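Local coordinates for protein telomerase reverse transcriptase (Candida albicans SC5314, PDB 6ZDQ) that probably extends chromosome ends as a telomerase reverse transcriptase, copying a template within its RNA component into telomeric DNA repeats, at residues F358-Y372 / T414-E426. Residues are numbered along the deposited sequence; the frame is centred on the assembly and turned at random.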
loop_
_atom_site.group_PDB
_atom_site.type_symbol
_atom_site.label_atom_id
_atom_site.label_comp_id
_atom_site.label_asym_id
_atom_site.label_seq_id
_atom_site.Cartn_x
_atom_site.Cartn_y
_atom_site.Cartn_z
ATOM N N PHE A 358 8.801 29.688 -9.689
ATOM C CA PHE A 358 10.155 30.223 -9.751
ATOM C C PHE A 358 10.232 31.554 -10.488
ATOM O O PHE A 358 11.338 32.050 -10.736
ATOM C CB PHE A 358 11.095 29.206 -10.406
ATOM C CG PHE A 358 11.131 27.876 -9.709
ATOM C CD1 PHE A 358 12.011 27.653 -8.663
ATOM C CD2 PHE A 358 10.285 26.849 -10.099
ATOM C CE1 PHE A 358 12.048 26.430 -8.018
ATOM C CE2 PHE A 358 10.316 25.623 -9.458
ATOM C CZ PHE A 358 11.198 25.413 -8.416
ATOM N N GLU A 359 9.091 32.148 -10.849
ATOM C CA GLU A 359 9.122 33.427 -11.551
ATOM C C GLU A 359 9.529 34.566 -10.626
ATOM O O GLU A 359 10.094 35.565 -11.086
ATOM C CB GLU A 359 7.763 33.716 -12.192
ATOM C CG GLU A 359 6.626 33.914 -11.201
ATOM C CD GLU A 359 5.314 34.262 -11.880
ATOM O OE1 GLU A 359 5.282 34.313 -13.127
ATOM O OE2 GLU A 359 4.314 34.486 -11.165
ATOM N N ASN A 360 9.248 34.441 -9.326
ATOM C CA ASN A 360 9.642 35.479 -8.378
ATOM C C ASN A 360 11.160 35.563 -8.249
ATOM O O ASN A 360 11.715 36.658 -8.107
ATOM C CB ASN A 360 9.001 35.217 -7.015
ATOM C CG ASN A 360 7.514 34.924 -7.114
ATOM O OD1 ASN A 360 7.103 33.766 -7.207
ATOM N ND2 ASN A 360 6.700 35.974 -7.092
ATOM N N GLN A 361 11.844 34.421 -8.295
ATOM C CA GLN A 361 13.287 34.369 -8.128
ATOM C C GLN A 361 13.989 34.485 -9.482
ATOM O O GLN A 361 13.359 34.525 -10.541
ATOM C CB GLN A 361 13.693 33.084 -7.405
ATOM C CG GLN A 361 13.151 32.956 -5.984
ATOM C CD GLN A 361 11.716 32.461 -5.937
ATOM O OE1 GLN A 361 11.246 31.792 -6.858
ATOM N NE2 GLN A 361 11.012 32.792 -4.862
ATOM N N ASP A 362 15.318 34.545 -9.444
ATOM C CA ASP A 362 16.118 34.685 -10.652
ATOM C C ASP A 362 16.258 33.338 -11.361
ATOM O O ASP A 362 15.747 32.308 -10.915
ATOM C CB ASP A 362 17.485 35.275 -10.316
ATOM C CG ASP A 362 17.406 36.734 -9.917
ATOM O OD1 ASP A 362 16.605 37.475 -10.525
ATOM O OD2 ASP A 362 18.143 37.142 -8.995
ATOM N N ASN A 363 16.965 33.353 -12.494
ATOM C CA ASN A 363 17.113 32.142 -13.294
ATOM C C ASN A 363 18.052 31.135 -12.642
ATOM O O ASN A 363 17.880 29.925 -12.826
ATOM C CB ASN A 363 17.605 32.500 -14.696
ATOM C CG ASN A 363 16.585 33.300 -15.481
ATOM O OD1 ASN A 363 15.378 33.103 -15.335
ATOM N ND2 ASN A 363 17.065 34.211 -16.318
ATOM N N LYS A 364 19.045 31.602 -11.891
ATOM C CA LYS A 364 19.982 30.727 -11.187
ATOM C C LYS A 364 19.881 31.037 -9.695
ATOM O O LYS A 364 20.552 31.934 -9.178
ATOM C CB LYS A 364 21.416 30.894 -11.721
ATOM C CG LYS A 364 21.891 32.333 -11.861
ATOM C CD LYS A 364 23.360 32.384 -12.246
ATOM C CE LYS A 364 23.942 33.772 -12.026
ATOM N NZ LYS A 364 23.910 34.165 -10.589
ATOM N N THR A 365 19.030 30.284 -8.999
ATOM C CA THR A 365 18.820 30.475 -7.570
ATOM C C THR A 365 19.605 29.492 -6.715
ATOM O O THR A 365 19.941 29.817 -5.571
ATOM C CB THR A 365 17.327 30.357 -7.234
ATOM O OG1 THR A 365 16.556 31.003 -8.255
ATOM C CG2 THR A 365 17.027 31.020 -5.897
ATOM N N SER A 366 19.913 28.306 -7.247
ATOM C CA SER A 366 20.744 27.309 -6.570
ATOM C C SER A 366 20.149 26.899 -5.220
ATOM O O SER A 366 20.728 27.127 -4.157
ATOM C CB SER A 366 22.182 27.817 -6.408
ATOM O OG SER A 366 22.993 26.853 -5.760
ATOM N N TYR A 367 18.964 26.293 -5.282
ATOM C CA TYR A 367 18.332 25.770 -4.077
ATOM C C TYR A 367 19.168 24.640 -3.485
ATOM O O TYR A 367 19.731 23.814 -4.209
ATOM C CB TYR A 367 16.918 25.275 -4.392
ATOM C CG TYR A 367 15.992 26.347 -4.926
ATOM C CD1 TYR A 367 15.922 26.617 -6.286
ATOM C CD2 TYR A 367 15.188 27.088 -4.070
ATOM C CE1 TYR A 367 15.079 27.598 -6.778
ATOM C CE2 TYR A 367 14.342 28.070 -4.553
ATOM C CZ TYR A 367 14.292 28.320 -5.907
ATOM O OH TYR A 367 13.452 29.298 -6.392
ATOM N N TYR A 368 19.253 24.610 -2.157
ATOM C CA TYR A 368 20.037 23.614 -1.437
ATOM C C TYR A 368 19.103 22.675 -0.687
ATOM O O TYR A 368 18.239 23.126 0.074
ATOM C CB TYR A 368 21.015 24.279 -0.466
ATOM C CG TYR A 368 22.024 25.176 -1.146
ATOM C CD1 TYR A 368 23.158 24.647 -1.749
ATOM C CD2 TYR A 368 21.840 26.552 -1.189
ATOM C CE1 TYR A 368 24.081 25.462 -2.375
ATOM C CE2 TYR A 368 22.757 27.376 -1.813
ATOM C CZ TYR A 368 23.876 26.826 -2.405
ATOM O OH TYR A 368 24.793 27.643 -3.027
ATOM N N VAL A 369 19.278 21.375 -0.905
ATOM C CA VAL A 369 18.441 20.348 -0.297
ATOM C C VAL A 369 19.340 19.323 0.382
ATOM O O VAL A 369 20.419 18.993 -0.121
ATOM C CB VAL A 369 17.525 19.680 -1.346
ATOM C CG1 VAL A 369 18.349 19.170 -2.514
ATOM C CG2 VAL A 369 16.698 18.556 -0.726
ATOM N N ARG A 370 18.896 18.833 1.540
ATOM C CA ARG A 370 19.613 17.801 2.286
ATOM C C ARG A 370 18.550 17.015 3.050
ATOM O O ARG A 370 18.069 17.469 4.093
ATOM C CB ARG A 370 20.649 18.413 3.219
ATOM C CG ARG A 370 21.369 17.425 4.117
ATOM C CD ARG A 370 22.127 18.165 5.204
ATOM N NE ARG A 370 21.243 19.057 5.950
ATOM C CZ ARG A 370 21.651 19.926 6.869
ATOM N NH1 ARG A 370 22.940 20.032 7.162
ATOM N NH2 ARG A 370 20.768 20.694 7.493
ATOM N N TYR A 371 18.188 15.850 2.521
ATOM C CA TYR A 371 17.001 15.155 2.998
ATOM C C TYR A 371 17.222 14.539 4.374
ATOM O O TYR A 371 18.288 13.992 4.670
ATOM C CB TYR A 371 16.584 14.069 2.006
ATOM C CG TYR A 371 15.349 13.313 2.439
ATOM C CD1 TYR A 371 14.082 13.838 2.226
ATOM C CD2 TYR A 371 15.449 12.077 3.070
ATOM C CE1 TYR A 371 12.950 13.155 2.624
ATOM C CE2 TYR A 371 14.321 11.387 3.472
ATOM C CZ TYR A 371 13.074 11.932 3.247
ATOM O OH TYR A 371 11.948 11.249 3.644
ATOM N N TYR A 372 16.190 14.629 5.210
ATOM C CA TYR A 372 16.124 13.937 6.489
ATOM C C TYR A 372 14.679 13.531 6.722
ATOM O O TYR A 372 13.772 14.354 6.567
ATOM C CB TYR A 372 16.631 14.816 7.640
ATOM C CG TYR A 372 18.137 14.924 7.705
ATOM C CD1 TYR A 372 18.900 13.920 8.288
ATOM C CD2 TYR A 372 18.797 16.029 7.186
ATOM C CE1 TYR A 372 20.276 14.012 8.348
ATOM C CE2 TYR A 372 20.172 16.131 7.244
ATOM C CZ TYR A 372 20.907 15.120 7.824
ATOM O OH TYR A 372 22.278 15.219 7.882
ATOM N N THR A 414 25.324 11.198 3.614
ATOM C CA THR A 414 24.328 12.248 3.433
ATOM C C THR A 414 25.040 13.545 3.065
ATOM O O THR A 414 25.862 14.046 3.840
ATOM C CB THR A 414 23.491 12.434 4.698
ATOM O OG1 THR A 414 24.347 12.772 5.796
ATOM C CG2 THR A 414 22.732 11.155 5.030
ATOM N N LYS A 415 24.724 14.084 1.889
ATOM C CA LYS A 415 25.375 15.283 1.383
ATOM C C LYS A 415 24.333 16.261 0.859
ATOM O O LYS A 415 23.267 15.863 0.382
ATOM C CB LYS A 415 26.383 14.949 0.271
ATOM C CG LYS A 415 27.387 16.057 -0.001
ATOM C CD LYS A 415 28.289 16.284 1.204
ATOM C CE LYS A 415 28.889 17.681 1.197
ATOM N NZ LYS A 415 27.845 18.723 1.395
ATOM N N THR A 416 24.653 17.550 0.957
ATOM C CA THR A 416 23.770 18.602 0.473
ATOM C C THR A 416 23.845 18.697 -1.047
ATOM O O THR A 416 24.938 18.739 -1.622
ATOM C CB THR A 416 24.144 19.944 1.101
ATOM O OG1 THR A 416 25.484 20.290 0.728
ATOM C CG2 THR A 416 24.053 19.867 2.617
ATOM N N ILE A 417 22.683 18.736 -1.694
ATOM C CA ILE A 417 22.577 18.786 -3.148
ATOM C C ILE A 417 22.186 20.200 -3.556
ATOM O O ILE A 417 21.285 20.799 -2.957
ATOM C CB ILE A 417 21.556 17.759 -3.674
ATOM C CG1 ILE A 417 21.947 16.341 -3.251
ATOM C CG2 ILE A 417 21.433 17.851 -5.189
ATOM C CD1 ILE A 417 23.261 15.867 -3.833
ATOM N N ALA A 418 22.865 20.732 -4.571
ATOM C CA ALA A 418 22.588 22.061 -5.106
ATOM C C ALA A 418 21.959 21.908 -6.487
ATOM O O ALA A 418 22.613 21.440 -7.425
ATOM C CB ALA A 418 23.863 22.899 -5.173
ATOM N N LEU A 419 20.692 22.299 -6.607
ATOM C CA LEU A 419 19.963 22.257 -7.868
ATOM C C LEU A 419 19.518 23.664 -8.240
ATOM O O LEU A 419 18.900 24.359 -7.426
ATOM C CB LEU A 419 18.751 21.322 -7.778
ATOM C CG LEU A 419 19.035 19.843 -7.506
ATOM C CD1 LEU A 419 17.735 19.061 -7.468
ATOM C CD2 LEU A 419 19.978 19.268 -8.552
ATOM N N GLN A 420 19.834 24.079 -9.462
ATOM C CA GLN A 420 19.445 25.389 -9.959
ATOM C C GLN A 420 18.066 25.335 -10.612
ATOM O O GLN A 420 17.557 24.269 -10.962
ATOM C CB GLN A 420 20.477 25.924 -10.953
ATOM C CG GLN A 420 21.666 26.615 -10.299
ATOM C CD GLN A 420 22.440 27.489 -11.267
ATOM O OE1 GLN A 420 22.199 27.462 -12.473
ATOM N NE2 GLN A 420 23.373 28.275 -10.741
ATOM N N LYS A 421 17.461 26.519 -10.764
ATOM C CA LYS A 421 16.119 26.611 -11.333
ATOM C C LYS A 421 16.054 26.001 -12.730
ATOM O O LYS A 421 15.092 25.298 -13.063
ATOM C CB LYS A 421 15.671 28.073 -11.364
ATOM C CG LYS A 421 14.443 28.332 -12.218
ATOM C CD LYS A 421 14.196 29.821 -12.386
ATOM C CE LYS A 421 13.067 30.086 -13.366
ATOM N NZ LYS A 421 12.826 31.543 -13.549
ATOM N N GLY A 422 17.059 26.270 -13.564
ATOM C CA GLY A 422 17.059 25.717 -14.909
ATOM C C GLY A 422 17.029 24.200 -14.926
ATOM O O GLY A 422 16.299 23.591 -15.712
ATOM N N ASN A 423 17.832 23.569 -14.067
ATOM C CA ASN A 423 17.848 22.110 -14.003
ATOM C C ASN A 423 16.524 21.562 -13.483
ATOM O O ASN A 423 16.031 20.543 -13.981
ATOM C CB ASN A 423 19.008 21.640 -13.128
ATOM C CG ASN A 423 20.310 22.342 -13.462
ATOM O OD1 ASN A 423 20.934 22.959 -12.598
ATOM N ND2 ASN A 423 20.722 22.259 -14.722
ATOM N N ILE A 424 15.939 22.219 -12.478
ATOM C CA ILE A 424 14.685 21.747 -11.894
ATOM C C ILE A 424 13.575 21.744 -12.938
ATOM O O ILE A 424 12.821 20.772 -13.066
ATOM C CB ILE A 424 14.304 22.606 -10.674
ATOM C CG1 ILE A 424 15.355 22.466 -9.572
ATOM C CG2 ILE A 424 12.929 22.215 -10.154
ATOM C CD1 ILE A 424 15.192 23.461 -8.447
ATOM N N LEU A 425 13.449 22.836 -13.694
ATOM C CA LEU A 425 12.430 22.889 -14.737
ATOM C C LEU A 425 12.711 21.889 -15.850
ATOM O O LEU A 425 11.772 21.353 -16.449
ATOM C CB LEU A 425 12.329 24.304 -15.304
ATOM C CG LEU A 425 11.792 25.362 -14.338
ATOM C CD1 LEU A 425 11.783 26.734 -14.994
ATOM C CD2 LEU A 425 10.400 24.987 -13.850
ATOM N N GLU A 426 13.986 21.626 -16.142
ATOM C CA GLU A 426 14.324 20.680 -17.200
ATOM C C GLU A 426 13.950 19.254 -16.813
ATOM O O GLU A 426 13.403 18.506 -17.632
ATOM C CB GLU A 426 15.813 20.777 -17.533
ATOM C CG GLU A 426 16.293 19.771 -18.568
ATOM C CD GLU A 426 15.435 19.765 -19.818
ATOM O OE1 GLU A 426 14.790 18.732 -20.092
ATOM O OE2 GLU A 426 15.400 20.794 -20.523
#
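F358 and Y367 bring their rings to I424, near the start of helix 421-434. CZ of F358 meets CG2 of I424 at 4.0 Å, and the two side chains cross at about a right angle. CD1 of Y367 touches the other branch of I424, at CD1, 3.9 Å away. L425 adds CD2 beside CD2 of F358. I424 also packs on I285 of helix 263-296, so this core sits against that helix.

Beside this cluster, strands 367-369 and 417-419 form a short antiparallel ladder. V369 and I417 form a hydrogen-bonded pair: I417 N to V369 O is 2.8 Å, and the return bond is similar. Both are nearly straight. CG1 of V369 lies between its own backbone N and carbonyl carbon (chi1 53°), which brings it alongside CB of I417 on the face shared with Y367 and L419. L419 N bonds to Y367 O, but the return bond from Y367 N is weak, bent to 119°. On the opposite face, the Y368 ring rests against CB of A418.

At one end, T416 CG2 lies along the aliphatic part of R370. At the other, K421 stretches out fully beside CB of F358, its CG anti to the backbone N (chi1 167°). NZ reaches F358 O at 3.2 Å, coming from above the carbonyl plane. A weak bond, 3.5 Å long, joins NZ to N363 OD1.

The ladder closes the base of the long excursion between the two strands, within the reverse transcriptase region. Beyond the weak bond of Y367 N, Q420 holds the N-cap position. From there the lysine ammonium links F358 and N363 to the helix start, by one bond to a carbonyl and a weak one to an amide oxygen, both neutral.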